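Local coordinates for aldehyde dehydrogenase family protein (Pseudomonas syringae pv. tomato, PDB 5IUV) that oxidises indole-3-acetaldehyde with NAD+ as cofactor, probably yielding the auxin indole-3-acetic acid, as a member of the aldehyde dehydrogenase family, at residues 161-166 / 239-244; 190-195 / 217-222; 231-236 / 256-261. All blocks are in the same frame, centred on the assembly; numbering follows the deposited sequence.

Interaction 1 (161-166 / 239-244); sequences VAAIVP and TVVFTG. With NAD (nicotinamide-adenine-dinucleotide), chain C.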
loop_
_atom_site.group_PDB
_atom_site.type_symbol
_atom_site.label_atom_id
_atom_site.label_comp_id
_atom_site.label_asym_id
_atom_site.label_seq_id
_atom_site.Cartn_x
_atom_site.Cartn_y
_atom_site.Cartn_z
ATOM N N VAL A 161 7.806 24.366 -8.121
ATOM C CA VAL A 161 6.369 24.413 -7.888
ATOM C C VAL A 161 5.912 25.848 -7.643
ATOM O O VAL A 161 6.495 26.546 -6.812
ATOM C CB VAL A 161 5.981 23.532 -6.676
ATOM C CG1 VAL A 161 4.486 23.629 -6.384
ATOM C CG2 VAL A 161 6.408 22.085 -6.912
ATOM N N ALA A 162 4.898 26.302 -8.386
ATOM C CA ALA A 162 4.245 27.567 -8.060
ATOM C C ALA A 162 2.995 27.282 -7.229
ATOM O O ALA A 162 2.184 26.435 -7.589
ATOM C CB ALA A 162 3.889 28.351 -9.333
ATOM N N ALA A 163 2.864 27.957 -6.094
ATOM C CA ALA A 163 1.685 27.800 -5.252
ATOM C C ALA A 163 0.948 29.127 -5.133
ATOM O O ALA A 163 1.480 30.097 -4.598
ATOM C CB ALA A 163 2.069 27.286 -3.883
ATOM N N ILE A 164 -0.281 29.150 -5.633
ATOM C CA ILE A 164 -1.114 30.342 -5.610
ATOM C C ILE A 164 -2.275 30.088 -4.648
ATOM O O ILE A 164 -3.064 29.159 -4.851
ATOM C CB ILE A 164 -1.637 30.686 -7.023
ATOM C CG1 ILE A 164 -0.468 30.934 -7.982
ATOM C CG2 ILE A 164 -2.534 31.906 -6.986
ATOM C CD1 ILE A 164 -0.886 31.024 -9.439
ATOM N N VAL A 165 -2.366 30.904 -3.601
ATOM C CA VAL A 165 -3.296 30.644 -2.502
ATOM C C VAL A 165 -4.215 31.845 -2.225
ATOM O O VAL A 165 -3.907 32.970 -2.626
ATOM C CB VAL A 165 -2.519 30.252 -1.222
ATOM C CG1 VAL A 165 -1.778 28.928 -1.445
ATOM C CG2 VAL A 165 -1.551 31.354 -0.814
ATOM N N PRO A 166 -5.362 31.600 -1.561
ATOM C CA PRO A 166 -6.358 32.648 -1.340
ATOM C C PRO A 166 -6.228 33.325 0.018
ATOM O O PRO A 166 -5.272 33.073 0.756
ATOM C CB PRO A 166 -7.673 31.878 -1.422
ATOM C CG PRO A 166 -7.327 30.580 -0.749
ATOM C CD PRO A 166 -5.876 30.288 -1.121
ATOM N N THR A 239 4.967 22.685 -12.099
ATOM C CA THR A 239 3.661 22.395 -11.526
ATOM C C THR A 239 3.117 23.657 -10.899
ATOM O O THR A 239 3.862 24.395 -10.258
ATOM C CB THR A 239 3.751 21.276 -10.445
ATOM O OG1 THR A 239 4.167 20.044 -11.048
ATOM C CG2 THR A 239 2.422 21.074 -9.737
ATOM N N VAL A 240 1.832 23.922 -11.088
ATOM C CA VAL A 240 1.194 24.972 -10.315
ATOM C C VAL A 240 0.074 24.351 -9.476
ATOM O O VAL A 240 -0.716 23.534 -9.958
ATOM C CB VAL A 240 0.659 26.121 -11.215
ATOM C CG1 VAL A 240 -0.335 25.610 -12.250
ATOM C CG2 VAL A 240 0.043 27.240 -10.369
ATOM N N VAL A 241 0.049 24.695 -8.194
ATOM C CA VAL A 241 -1.065 24.292 -7.349
ATOM C C VAL A 241 -1.793 25.549 -6.934
ATOM O O VAL A 241 -1.175 26.584 -6.694
ATOM C CB VAL A 241 -0.611 23.477 -6.127
ATOM C CG1 VAL A 241 0.004 22.166 -6.595
ATOM C CG2 VAL A 241 0.390 24.262 -5.254
ATOM N N PHE A 242 -3.115 25.450 -6.871
ATOM C CA PHE A 242 -3.974 26.611 -6.745
ATOM C C PHE A 242 -5.125 26.347 -5.801
ATOM O O PHE A 242 -5.717 25.273 -5.814
ATOM C CB PHE A 242 -4.513 27.004 -8.126
ATOM C CG PHE A 242 -5.562 28.094 -8.104
ATOM C CD1 PHE A 242 -6.914 27.778 -8.134
ATOM C CD2 PHE A 242 -5.195 29.431 -8.092
ATOM C CE1 PHE A 242 -7.882 28.774 -8.127
ATOM C CE2 PHE A 242 -6.153 30.432 -8.083
ATOM C CZ PHE A 242 -7.500 30.103 -8.105
ATOM N N THR A 243 -5.439 27.346 -4.991
ATOM C CA THR A 243 -6.672 27.352 -4.224
ATOM C C THR A 243 -7.329 28.719 -4.403
ATOM O O THR A 243 -6.710 29.755 -4.158
ATOM C CB THR A 243 -6.422 27.057 -2.737
ATOM O OG1 THR A 243 -5.964 25.710 -2.587
ATOM C CG2 THR A 243 -7.688 27.212 -1.958
ATOM N N GLY A 244 -8.576 28.719 -4.858
ATOM C CA GLY A 244 -9.268 29.956 -5.150
ATOM C C GLY A 244 -10.589 29.706 -5.846
ATOM O O GLY A 244 -11.205 28.657 -5.665
HETATM P PA NAD C . -9.357 34.012 -6.571
HETATM O O1A NAD C . -9.687 32.967 -7.567
HETATM O O2A NAD C . -9.846 35.398 -6.942
HETATM O O5B NAD C . -7.799 34.059 -6.327
HETATM C C5B NAD C . -7.032 33.068 -5.612
HETATM C C4B NAD C . -5.576 33.390 -5.834
HETATM O O4B NAD C . -5.313 33.421 -7.253
HETATM C C3B NAD C . -5.051 34.719 -5.280
HETATM O O3B NAD C . -3.718 34.578 -4.803
HETATM C C2B NAD C . -5.097 35.638 -6.502
HETATM O O2B NAD C . -4.175 36.720 -6.401
HETATM C C1B NAD C . -4.726 34.655 -7.608
HETATM N N9A NAD C . -5.152 34.998 -8.962
HETATM C C8A NAD C . -6.199 35.798 -9.337
HETATM N N7A NAD C . -6.283 36.002 -10.630
HETATM C C5A NAD C . -5.227 35.259 -11.148
HETATM C C6A NAD C . -4.800 35.014 -12.469
HETATM N N6A NAD C . -5.358 35.569 -13.550
HETATM N N1A NAD C . -3.746 34.181 -12.641
HETATM C C2A NAD C . -3.156 33.655 -11.562
HETATM N N3A NAD C . -3.460 33.826 -10.272
HETATM C C4A NAD C . -4.523 34.638 -10.131
HETATM O O3 NAD C . -10.005 33.612 -5.158
HETATM P PN NAD C . -10.072 34.327 -3.723
HETATM O O1N NAD C . -11.093 35.396 -3.832
HETATM O O2N NAD C . -8.699 34.685 -3.298
HETATM O O5D NAD C . -10.549 33.141 -2.764
HETATM C C5D NAD C . -11.936 32.756 -2.644
HETATM C C4D NAD C . -12.137 31.477 -3.419
HETATM O O4D NAD C . -11.272 30.450 -2.883
HETATM C C3D NAD C . -13.540 30.888 -3.341
HETATM O O3D NAD C . -13.976 30.500 -4.640
HETATM C C2D NAD C . -13.332 29.688 -2.411
HETATM O O2D NAD C . -14.230 28.595 -2.583
HETATM C C1D NAD C . -11.908 29.222 -2.792
HETATM N N1N NAD C . -11.295 28.395 -1.668
HETATM C C2N NAD C . -11.112 27.022 -1.962
HETATM C C3N NAD C . -10.506 26.196 -1.028
HETATM C C7N NAD C . -10.345 24.712 -1.244
HETATM O O7N NAD C . -10.929 24.158 -2.199
HETATM N N7N NAD C . -9.679 24.034 -0.342
HETATM C C4N NAD C . -10.110 26.742 0.194
HETATM C C5N NAD C . -10.330 28.087 0.473
HETATM C C6N NAD C . -10.922 28.901 -0.478
#
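Ile164 and Phe242 meet on one face of two neighbouring parallel strands, 161-164 and 239-243, in the NAD-binding Rossmann-type domain of an aldehyde dehydrogenase. Ile164 CG2, anti to the backbone N, comes to the edge of the Phe242 ring, 3.8 Å from CD2. Its longer branch turns off at about a right angle and sets Ile164 CD1 4.0 Å from Val240 CG2, so one isoleucine spans two residues of the adjacent strand. Ala162 CB fills in beside Val240, while the reverse face holds Val161, Ala163 and Val241, with Ala163 CB 3.7 Å from Val241 CG2. Helix 246-258 covers Phe242 and Val240, and Lys177 of helix 170-183 lies against Val241. Four backbone hydrogen bonds join the strands in strict alternation: Ala162 N to Thr239 O, Val241 N to Ala162 O, Ile164 N to Val241 O and Thr243 N to Ile164 O. All are close to linear. Just beyond the end of strand 161-164, Pro166 lies across Thr243, its CD 3.2 Å from Thr243 O. Thr243 OG1 is hydrogen-bonded to Lys177, which leaves CG2 to face the nicotinamide ring. The C-terminal ends of the two strands receive the rest of the dinucleotide: Phe242 presents its ring edge to the adenosine ribose and a phosphate oxygen, and the ribose hydroxyl O3B of NAD donates to Val165 O at 2.7 Å.

Interaction 2 (190-195 / 217-222); sequences LKPSEK and LNVLPG. With NAD (nicotinamide-adenine-dinucleotide), chain C.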
loop_
_atom_site.group_PDB
_atom_site.type_symbol
_atom_site.label_atom_id
_atom_site.label_comp_id
_atom_site.label_asym_id
_atom_site.label_seq_id
_atom_site.Cartn_x
_atom_site.Cartn_y
_atom_site.Cartn_z
ATOM N N LEU A 190 5.835 30.751 -3.711
ATOM C CA LEU A 190 4.537 30.995 -3.098
ATOM C C LEU A 190 4.023 32.386 -3.453
ATOM O O LEU A 190 4.738 33.378 -3.290
ATOM C CB LEU A 190 4.650 30.836 -1.580
ATOM C CG LEU A 190 3.417 31.112 -0.723
ATOM C CD1 LEU A 190 2.284 30.159 -1.073
ATOM C CD2 LEU A 190 3.796 30.979 0.743
ATOM N N LYS A 191 2.788 32.444 -3.942
ATOM C CA LYS A 191 2.145 33.703 -4.319
ATOM C C LYS A 191 0.878 33.862 -3.493
ATOM O O LYS A 191 -0.180 33.360 -3.867
ATOM C CB LYS A 191 1.811 33.726 -5.817
ATOM C CG LYS A 191 1.878 35.101 -6.486
ATOM C CD LYS A 191 0.861 36.093 -5.916
ATOM C CE LYS A 191 -0.579 35.722 -6.243
ATOM N NZ LYS A 191 -1.549 36.715 -5.689
ATOM N N PRO A 192 0.983 34.562 -2.359
ATOM C CA PRO A 192 -0.182 34.797 -1.507
ATOM C C PRO A 192 -1.169 35.766 -2.150
ATOM O O PRO A 192 -0.809 36.542 -3.043
ATOM C CB PRO A 192 0.429 35.406 -0.236
ATOM C CG PRO A 192 1.634 36.134 -0.740
ATOM C CD PRO A 192 2.182 35.256 -1.855
ATOM N N SER A 193 -2.412 35.709 -1.695
ATOM C CA SER A 193 -3.423 36.655 -2.140
ATOM C C SER A 193 -3.003 38.092 -1.841
ATOM O O SER A 193 -2.444 38.385 -0.782
ATOM C CB SER A 193 -4.763 36.352 -1.472
ATOM O OG SER A 193 -5.692 37.387 -1.722
ATOM N N GLU A 194 -3.288 38.992 -2.772
ATOM C CA GLU A 194 -3.047 40.407 -2.530
ATOM C C GLU A 194 -3.907 40.929 -1.378
ATOM O O GLU A 194 -3.629 41.988 -0.824
ATOM C CB GLU A 194 -3.307 41.225 -3.799
ATOM C CG GLU A 194 -4.762 41.270 -4.241
ATOM C CD GLU A 194 -5.161 40.131 -5.175
ATOM O OE1 GLU A 194 -4.434 39.117 -5.275
ATOM O OE2 GLU A 194 -6.225 40.258 -5.816
ATOM N N LYS A 195 -4.947 40.184 -1.007
ATOM C CA LYS A 195 -5.786 40.586 0.122
ATOM C C LYS A 195 -5.243 40.098 1.462
ATOM O O LYS A 195 -5.755 40.469 2.516
ATOM C CB LYS A 195 -7.215 40.068 -0.061
ATOM C CG LYS A 195 -7.966 40.646 -1.278
ATOM C CD LYS A 195 -9.167 39.759 -1.611
ATOM C CE LYS A 195 -10.328 40.509 -2.237
ATOM N NZ LYS A 195 -9.962 41.230 -3.472
ATOM N N LEU A 217 12.392 28.254 -0.849
ATOM C CA LEU A 217 11.092 28.890 -0.658
ATOM C C LEU A 217 11.177 30.401 -0.909
ATOM O O LEU A 217 11.741 31.156 -0.105
ATOM C CB LEU A 217 10.552 28.608 0.749
ATOM C CG LEU A 217 9.260 29.344 1.127
ATOM C CD1 LEU A 217 8.120 28.977 0.181
ATOM C CD2 LEU A 217 8.872 29.072 2.578
ATOM N N ASN A 218 10.638 30.823 -2.047
ATOM C CA ASN A 218 10.577 32.226 -2.417
ATOM C C ASN A 218 9.130 32.683 -2.325
ATOM O O ASN A 218 8.226 31.912 -2.636
ATOM C CB ASN A 218 11.119 32.451 -3.833
ATOM C CG ASN A 218 12.614 32.174 -3.945
ATOM O OD1 ASN A 218 13.368 32.351 -2.987
ATOM N ND2 ASN A 218 13.046 31.742 -5.127
ATOM N N VAL A 219 8.910 33.924 -1.902
ATOM C CA VAL A 219 7.549 34.442 -1.731
ATOM C C VAL A 219 7.341 35.735 -2.526
ATOM O O VAL A 219 8.070 36.712 -2.337
ATOM C CB VAL A 219 7.228 34.709 -0.247
ATOM C CG1 VAL A 219 5.813 35.285 -0.103
ATOM C CG2 VAL A 219 7.371 33.419 0.565
ATOM N N LEU A 220 6.345 35.737 -3.404
ATOM C CA LEU A 220 6.075 36.898 -4.252
ATOM C C LEU A 220 4.681 37.487 -4.017
ATOM O O LEU A 220 3.701 37.031 -4.609
ATOM C CB LEU A 220 6.221 36.519 -5.724
ATOM C CG LEU A 220 7.552 35.909 -6.162
ATOM C CD1 LEU A 220 7.545 35.636 -7.673
ATOM C CD2 LEU A 220 8.709 36.824 -5.769
ATOM N N PRO A 221 4.585 38.501 -3.143
ATOM C CA PRO A 221 3.295 39.183 -3.003
ATOM C C PRO A 221 2.988 40.000 -4.255
ATOM O O PRO A 221 3.908 40.392 -4.976
ATOM C CB PRO A 221 3.496 40.079 -1.775
ATOM C CG PRO A 221 4.976 40.295 -1.705
ATOM C CD PRO A 221 5.611 39.045 -2.236
ATOM N N GLY A 222 1.711 40.222 -4.531
ATOM C CA GLY A 222 1.314 40.949 -5.723
ATOM C C GLY A 222 -0.009 40.452 -6.266
ATOM O O GLY A 222 -0.586 39.511 -5.731
HETATM P PA NAD C . -9.357 34.012 -6.571
HETATM O O1A NAD C . -9.687 32.967 -7.567
HETATM O O2A NAD C . -9.846 35.398 -6.942
HETATM O O5B NAD C . -7.799 34.059 -6.327
HETATM C C5B NAD C . -7.032 33.068 -5.612
HETATM C C4B NAD C . -5.576 33.390 -5.834
HETATM O O4B NAD C . -5.313 33.421 -7.253
HETATM C C3B NAD C . -5.051 34.719 -5.280
HETATM O O3B NAD C . -3.718 34.578 -4.803
HETATM C C2B NAD C . -5.097 35.638 -6.502
HETATM O O2B NAD C . -4.175 36.720 -6.401
HETATM C C1B NAD C . -4.726 34.655 -7.608
HETATM N N9A NAD C . -5.152 34.998 -8.962
HETATM C C8A NAD C . -6.199 35.798 -9.337
HETATM N N7A NAD C . -6.283 36.002 -10.630
HETATM C C5A NAD C . -5.227 35.259 -11.148
HETATM C C6A NAD C . -4.800 35.014 -12.469
HETATM N N6A NAD C . -5.358 35.569 -13.550
HETATM N N1A NAD C . -3.746 34.181 -12.641
HETATM C C2A NAD C . -3.156 33.655 -11.562
HETATM N N3A NAD C . -3.460 33.826 -10.272
HETATM C C4A NAD C . -4.523 34.638 -10.131
HETATM O O3 NAD C . -10.005 33.612 -5.158
HETATM P PN NAD C . -10.072 34.327 -3.723
HETATM O O1N NAD C . -11.093 35.396 -3.832
HETATM O O2N NAD C . -8.699 34.685 -3.298
HETATM O O5D NAD C . -10.549 33.141 -2.764
HETATM C C5D NAD C . -11.936 32.756 -2.644
HETATM C C4D NAD C . -12.137 31.477 -3.419
HETATM O O4D NAD C . -11.272 30.450 -2.883
HETATM C C3D NAD C . -13.540 30.888 -3.341
HETATM O O3D NAD C . -13.976 30.500 -4.640
HETATM C C2D NAD C . -13.332 29.688 -2.411
HETATM O O2D NAD C . -14.230 28.595 -2.583
HETATM C C1D NAD C . -11.908 29.222 -2.792
HETATM N N1N NAD C . -11.295 28.395 -1.668
HETATM C C2N NAD C . -11.112 27.022 -1.962
HETATM C C3N NAD C . -10.506 26.196 -1.028
HETATM C C7N NAD C . -10.345 24.712 -1.244
HETATM O O7N NAD C . -10.929 24.158 -2.199
HETATM N N7N NAD C . -9.679 24.034 -0.342
HETATM C C4N NAD C . -10.110 26.742 0.194
HETATM C C5N NAD C . -10.330 28.087 0.473
HETATM C C6N NAD C . -10.922 28.901 -0.478
HETATM O O HOH W 1 0.056 39.049 -2.372
#
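Lys191 and Gly222 join the loop ends of 190-195 and 217-222 through a side-chain hydrogen bond, 3.0 Å from Lys191 NZ to Gly222 O. The lysine chain is bent at chi2 (-63°) and chi3 (-68°), which lays CG and CD against Leu220 O, a buried oxygen with no hydrogen-bond partner in the model, and brings the ammonium back over its own segment. There Lys191 NZ also donates to Pro192 O at 2.8 Å, from above the carbonyl plane, and to both adenosine ribose hydroxyls of NAD, O2B at 2.7 Å and O3B more loosely. O2B in turn donates to Glu194 OE1 at 2.7 Å, so a lysine and a glutamate hold the same hydroxyl; their direct salt bridge is long. This ribose grip is consistent with the use of NAD. A water accepts from Gly222 N and donates to Pro192 O, bridging the two loops once the strands part. Ser193 OG accepts from Lys195 N in an ST turn. Backbone pairing is short: Leu190 N donates to Asn218 O and Leu190 O accepts from Leu220 N, forming a parallel bridge opposite Val219. Apolar contacts continue it. Leu190 CB touches Leu217 CD1 and Val219 CG2, and Pro192 CD rests 4.0 Å from Val219 CG1, the valine branch anti to its backbone N. The two strands are the ends of a right-handed beta-alpha-beta crossover through helix 198-210, whose Ala200, Ala204 and Ala207 pack on Leu190, Pro192, Val219 and Leu217, while Val227 of helix 224-232 touches Lys191 and Leu220.

Interaction 3 (231-236 / 256-261); sequences LALHMD and AGESNM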
loop_
_atom_site.group_PDB
_atom_site.type_symbol
_atom_site.label_atom_id
_atom_site.label_comp_id
_atom_site.label_asym_id
_atom_site.label_seq_id
_atom_site.Cartn_x
_atom_site.Cartn_y
_atom_site.Cartn_z
ATOM N N LEU A 231 3.578 33.442 -13.169
ATOM C CA LEU A 231 4.001 32.134 -12.678
ATOM C C LEU A 231 3.293 31.000 -13.421
ATOM O O LEU A 231 3.913 30.003 -13.779
ATOM C CB LEU A 231 3.746 32.017 -11.168
ATOM C CG LEU A 231 4.686 32.801 -10.236
ATOM C CD1 LEU A 231 4.175 32.781 -8.793
ATOM C CD2 LEU A 231 6.102 32.245 -10.302
ATOM N N ALA A 232 1.993 31.156 -13.647
ATOM C CA ALA A 232 1.208 30.127 -14.328
ATOM C C ALA A 232 1.604 29.965 -15.798
ATOM O O ALA A 232 1.453 28.884 -16.379
ATOM C CB ALA A 232 -0.267 30.441 -14.217
ATOM N N LEU A 233 2.116 31.031 -16.397
ATOM C CA LEU A 233 2.576 30.979 -17.785
ATOM C C LEU A 233 4.073 30.692 -17.914
ATOM O O LEU A 233 4.594 30.613 -19.027
ATOM C CB LEU A 233 2.264 32.297 -18.498
ATOM C CG LEU A 233 0.813 32.566 -18.884
ATOM C CD1 LEU A 233 0.628 34.036 -19.248
ATOM C CD2 LEU A 233 0.423 31.669 -20.051
ATOM N N HIS A 234 4.771 30.552 -16.793
ATOM C CA HIS A 234 6.232 30.445 -16.862
ATOM C C HIS A 234 6.676 29.121 -17.482
ATOM O O HIS A 234 6.160 28.064 -17.135
ATOM C CB HIS A 234 6.870 30.610 -15.483
ATOM C CG HIS A 234 8.302 31.043 -15.547
ATOM N ND1 HIS A 234 9.327 30.177 -15.863
ATOM C CD2 HIS A 234 8.877 32.255 -15.366
ATOM C CE1 HIS A 234 10.474 30.836 -15.863
ATOM N NE2 HIS A 234 10.228 32.098 -15.561
ATOM N N MET A 235 7.645 29.190 -18.392
ATOM C CA MET A 235 8.075 28.013 -19.139
ATOM C C MET A 235 8.999 27.085 -18.346
ATOM O O MET A 235 9.332 25.999 -18.815
ATOM C CB MET A 235 8.767 28.438 -20.444
ATOM C CG MET A 235 7.845 29.174 -21.410
ATOM S SD MET A 235 6.508 28.100 -21.970
ATOM C CE MET A 235 7.420 26.973 -23.020
ATOM N N ASP A 236 9.416 27.498 -17.155
ATOM C CA ASP A 236 10.281 26.638 -16.350
ATOM C C ASP A 236 9.671 26.319 -14.981
ATOM O O ASP A 236 10.367 25.893 -14.061
ATOM C CB ASP A 236 11.670 27.276 -16.186
ATOM C CG ASP A 236 12.723 26.277 -15.708
ATOM O OD1 ASP A 236 12.747 25.145 -16.228
ATOM O OD2 ASP A 236 13.515 26.619 -14.801
ATOM N N ALA A 256 -1.545 26.859 -18.664
ATOM C CA ALA A 256 -0.650 25.717 -18.806
ATOM C C ALA A 256 -0.601 25.260 -20.258
ATOM O O ALA A 256 0.471 24.953 -20.789
ATOM C CB ALA A 256 -1.089 24.592 -17.910
ATOM N N GLY A 257 -1.768 25.218 -20.897
ATOM C CA GLY A 257 -1.869 24.848 -22.298
ATOM C C GLY A 257 -1.165 25.822 -23.231
ATOM O O GLY A 257 -0.623 25.430 -24.263
ATOM N N GLU A 258 -1.178 27.097 -22.869
ATOM C CA GLU A 258 -0.545 28.130 -23.679
ATOM C C GLU A 258 0.972 28.149 -23.504
ATOM O O GLU A 258 1.685 28.721 -24.323
ATOM C CB GLU A 258 -1.111 29.506 -23.326
ATOM C CG GLU A 258 -2.562 29.718 -23.717
ATOM C CD GLU A 258 -3.083 31.075 -23.260
ATOM O OE1 GLU A 258 -2.413 31.733 -22.437
ATOM O OE2 GLU A 258 -4.163 31.486 -23.727
ATOM N N SER A 259 1.462 27.537 -22.432
ATOM C CA SER A 259 2.878 27.644 -22.099
ATOM C C SER A 259 3.605 26.309 -22.238
ATOM O O SER A 259 3.981 25.929 -23.350
ATOM C CB SER A 259 3.064 28.226 -20.680
ATOM O OG SER A 259 2.360 27.489 -19.695
ATOM N N ASN A 260 3.802 25.590 -21.134
ATOM C CA ASN A 260 4.672 24.409 -21.156
ATOM C C ASN A 260 4.020 23.094 -20.720
ATOM O O ASN A 260 4.723 22.130 -20.395
ATOM C CB ASN A 260 5.900 24.661 -20.268
ATOM C CG ASN A 260 5.544 24.786 -18.783
ATOM O OD1 ASN A 260 4.386 25.010 -18.418
ATOM N ND2 ASN A 260 6.547 24.638 -17.922
ATOM N N MET A 261 2.688 23.057 -20.707
ATOM C CA MET A 261 1.945 21.877 -20.271
ATOM C C MET A 261 2.309 21.498 -18.828
ATOM O O MET A 261 2.356 20.313 -18.474
ATOM C CB MET A 261 2.202 20.690 -21.220
ATOM C CG MET A 261 1.208 19.537 -21.103
ATOM S SD MET A 261 1.770 17.997 -21.896
ATOM C CE MET A 261 1.869 18.595 -23.549
#
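Met235 folds over Ser259 and Asn260 where the loops after two helices of the Rossmann-type domain, 224-232 and 246-258, come together. Bends at chi2 (-64°) and chi3 (-71°) turn the thioether back on itself and lay Met235 SD 3.4 Å from Ser259 C, with CE beside Ser259 O. The Met235 and Asn260 side chains run antiparallel, SD and CE passing Asn260 CB, and the Asn260 amide extends to the Met235 carbonyl. Asn260 CG stands between the backbone N and the carbonyl carbon (chi1 67°), which directs the amide at the 231-236 loop. Asn260 ND2 makes a weak hydrogen bond to Met235 O at 3.2 Å and another bond to Val237 O, while OD1 accepts from Lys262, whose NZ also donates to Ala232 O and His234 O. Ser259 turns its CB onto Leu233 O, at 3.3 Å, and its OG back to Tyr255 O in the last turn of the helix before it. At the outer margin Leu233 CD2 lies 3.7 Å from Glu258 OE1. A second subunit packs on Ala256, Glu258 and Asn260. The His234 ring is held through both nitrogens: NE2 is hydrogen-bonded to Gln60 OE1 and ND1 accepts from Asp236 N at 3.0 Å, near the ring plane.

Overall arrangement
Interactions 1 and 2 are buried and belong to one sheet, in which strands 149-164 and 187-191 are neighbours; their centres lie about 10 Å apart and both touch NAD. Interaction 1 is almost wholly strand pairing and apolar packing, whereas interaction 2 pairs briefly and then turns polar, relying on a lysine, a glutamate and a water. Interaction 3, partly exposed, its centre about 23 Å from that of the chain, joins the loops that follow two helices and depends on side chains meeting backbone carbonyls with one weak direct bond. Helices 224-232 and 246-258 flank strand 239-243 in sequence. Leu231 packs on Ala162 and Lys191, linking the start of interaction 3 to the other two.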